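Long-range contact in titin heart isoform N2-B (Homo sapiens, PDB 2BK8), which is a giant muscle protein, represented here by an immunoglobulin-like domain named M1 that probably serves a structural role at the sarcomeric M-band: residues D70-C75 against Y87-V92. Numbering follows the deposited sequence.
Sequences DGTYRC and YAELFV
Arg74 and Tyr87 lie side by side on the outer face of the F-G hairpin of this I-set immunoglobulin sandwich, their side chains pointing the same way. The arginine runs extended, CG anti to the backbone N (chi1 172°), and passes along the ring, with Arg74 CG 3.5 Å from Tyr87 CE1. At its end the Tyr87 hydroxyl sits over the centre of the guanidinium, too poorly angled to bond; Arg74 NE instead bonds to Ser85 OG. With an alanine in place of Arg74, the Tyr87 ring would probably lose the chain that runs beside it and Ser85 OG this partner. On the same face, Thr72 OG1 donates to the syn lone pair of Glu89 OE2 at 2.7 Å, while Glu89 OE1 forms a salt bridge with Arg96. On the core side of the sheet, Tyr73 crosses Leu90, its CE2 3.6 Å from Leu90 CB; the ring also stacks on Phe38, and its hydroxyl bonds to Asp69 O, as in the tyrosine corner of Ig folds. Paired backbone bonds join Tyr73 to Ala88 and Gly71 to Leu90. Beyond them Asp70, whose OD1 is salt-bridged to Arg96, accepts at OD2 a hydrogen bond from Val92 N (2.9 Å), anti and 33° out of the carboxylate plane; a water links OD2 to Val92 O.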
loop_
_atom_site.group_PDB
_atom_site.type_symbol
_atom_site.label_atom_id
_atom_site.label_comp_id
_atom_site.label_asym_id
_atom_site.label_seq_id
_atom_site.Cartn_x
_atom_site.Cartn_y
_atom_site.Cartn_z
ATOM N N ASP A 70 -11.907 5.908 -0.253
ATOM C CA ASP A 70 -11.768 6.008 -1.715
ATOM C C ASP A 70 -10.634 6.998 -2.058
ATOM O O ASP A 70 -10.665 8.164 -1.634
ATOM C CB ASP A 70 -13.126 6.386 -2.353
ATOM C CG ASP A 70 -13.111 6.356 -3.893
ATOM O OD1 ASP A 70 -12.244 7.043 -4.484
ATOM O OD2 ASP A 70 -13.983 5.673 -4.500
ATOM N N GLY A 71 -9.638 6.521 -2.812
ATOM C CA GLY A 71 -8.509 7.355 -3.302
ATOM C C GLY A 71 -7.284 6.580 -3.768
ATOM O O GLY A 71 -7.383 5.433 -4.266
ATOM N N THR A 72 -6.120 7.206 -3.585
ATOM C CA THR A 72 -4.849 6.664 -4.066
ATOM C C THR A 72 -3.951 6.187 -2.923
ATOM O O THR A 72 -3.745 6.939 -1.957
ATOM C CB THR A 72 -4.099 7.715 -4.902
ATOM O OG1 THR A 72 -4.933 8.168 -5.981
ATOM C CG2 THR A 72 -2.830 7.117 -5.469
ATOM N N TYR A 73 -3.413 4.962 -3.054
ATOM C CA TYR A 73 -2.519 4.355 -2.039
ATOM C C TYR A 73 -1.116 4.209 -2.653
ATOM O O TYR A 73 -1.002 3.830 -3.824
ATOM C CB TYR A 73 -3.085 2.993 -1.562
ATOM C CG TYR A 73 -4.336 3.163 -0.717
ATOM C CD1 TYR A 73 -4.277 3.056 0.665
ATOM C CD2 TYR A 73 -5.556 3.509 -1.312
ATOM C CE1 TYR A 73 -5.428 3.288 1.462
ATOM C CE2 TYR A 73 -6.711 3.727 -0.531
ATOM C CZ TYR A 73 -6.634 3.619 0.842
ATOM O OH TYR A 73 -7.802 3.833 1.583
ATOM N N ARG A 74 -0.069 4.562 -1.897
ATOM C CA ARG A 74 1.338 4.508 -2.362
ATOM C C ARG A 74 2.129 3.573 -1.460
ATOM O O ARG A 74 2.007 3.633 -0.240
ATOM C CB ARG A 74 1.984 5.901 -2.317
ATOM C CG ARG A 74 3.511 5.992 -2.597
ATOM C CD ARG A 74 3.977 7.456 -2.421
ATOM N NE ARG A 74 5.370 7.703 -2.786
ATOM C CZ ARG A 74 5.907 8.917 -2.925
ATOM N NH1 ARG A 74 5.170 10.012 -2.750
ATOM N NH2 ARG A 74 7.176 9.054 -3.268
ATOM N N CYS A 75 2.932 2.699 -2.066
ATOM C CA CYS A 75 3.940 1.907 -1.328
ATOM C C CYS A 75 5.292 2.521 -1.649
ATOM O O CYS A 75 5.742 2.496 -2.819
ATOM C CB CYS A 75 3.927 0.443 -1.786
ATOM S SG CYS A 75 5.147 -0.631 -0.946
ATOM N N TYR A 87 1.824 2.658 -7.017
ATOM C CA TYR A 87 0.534 3.296 -6.672
ATOM C C TYR A 87 -0.660 2.430 -7.107
ATOM O O TYR A 87 -0.555 1.687 -8.081
ATOM C CB TYR A 87 0.460 4.670 -7.363
ATOM C CG TYR A 87 1.520 5.664 -6.927
ATOM C CD1 TYR A 87 1.279 6.567 -5.906
ATOM C CD2 TYR A 87 2.766 5.713 -7.564
ATOM C CE1 TYR A 87 2.251 7.492 -5.505
ATOM C CE2 TYR A 87 3.751 6.646 -7.172
ATOM C CZ TYR A 87 3.476 7.529 -6.133
ATOM O OH TYR A 87 4.395 8.465 -5.709
ATOM N N ALA A 88 -1.796 2.523 -6.387
ATOM C CA ALA A 88 -3.048 1.910 -6.854
ATOM C C ALA A 88 -4.260 2.596 -6.212
ATOM O O ALA A 88 -4.100 3.316 -5.229
ATOM C CB ALA A 88 -3.040 0.398 -6.554
ATOM N N GLU A 89 -5.450 2.380 -6.785
ATOM C CA GLU A 89 -6.670 3.055 -6.358
ATOM C C GLU A 89 -7.532 2.119 -5.511
ATOM O O GLU A 89 -7.475 0.872 -5.679
ATOM C CB GLU A 89 -7.471 3.480 -7.589
ATOM C CG GLU A 89 -6.677 4.397 -8.525
ATOM C CD GLU A 89 -6.435 5.744 -7.872
ATOM O OE1 GLU A 89 -7.409 6.468 -7.597
ATOM O OE2 GLU A 89 -5.266 6.070 -7.599
ATOM N N LEU A 90 -8.362 2.715 -4.655
ATOM C CA LEU A 90 -9.447 2.023 -3.952
ATOM C C LEU A 90 -10.724 2.755 -4.380
ATOM O O LEU A 90 -10.810 3.990 -4.233
ATOM C CB LEU A 90 -9.271 2.117 -2.419
ATOM C CG LEU A 90 -10.116 1.203 -1.523
ATOM C CD1 LEU A 90 -9.526 1.141 -0.088
ATOM C CD2 LEU A 90 -11.560 1.639 -1.493
ATOM N N PHE A 91 -11.660 2.027 -4.983
ATOM C CA PHE A 91 -12.973 2.571 -5.380
ATOM C C PHE A 91 -14.066 2.070 -4.415
ATOM O O PHE A 91 -14.211 0.868 -4.231
ATOM C CB PHE A 91 -13.351 2.167 -6.820
ATOM C CG PHE A 91 -12.205 2.241 -7.816
ATOM C CD1 PHE A 91 -11.747 3.473 -8.303
ATOM C CD2 PHE A 91 -11.629 1.074 -8.304
ATOM C CE1 PHE A 91 -10.687 3.525 -9.224
ATOM C CE2 PHE A 91 -10.574 1.117 -9.228
ATOM C CZ PHE A 91 -10.114 2.341 -9.691
ATOM N N VAL A 92 -14.816 3.009 -3.828
ATOM C CA VAL A 92 -16.056 2.741 -3.052
ATOM C C VAL A 92 -17.322 3.258 -3.774
ATOM O O VAL A 92 -17.353 4.401 -4.247
ATOM C CB VAL A 92 -15.963 3.374 -1.621
ATOM C CG1 VAL A 92 -17.224 3.048 -0.763
ATOM C CG2 VAL A 92 -14.694 2.936 -0.899
HETATM O O HOH W 1 -16.095 5.576 -6.212
#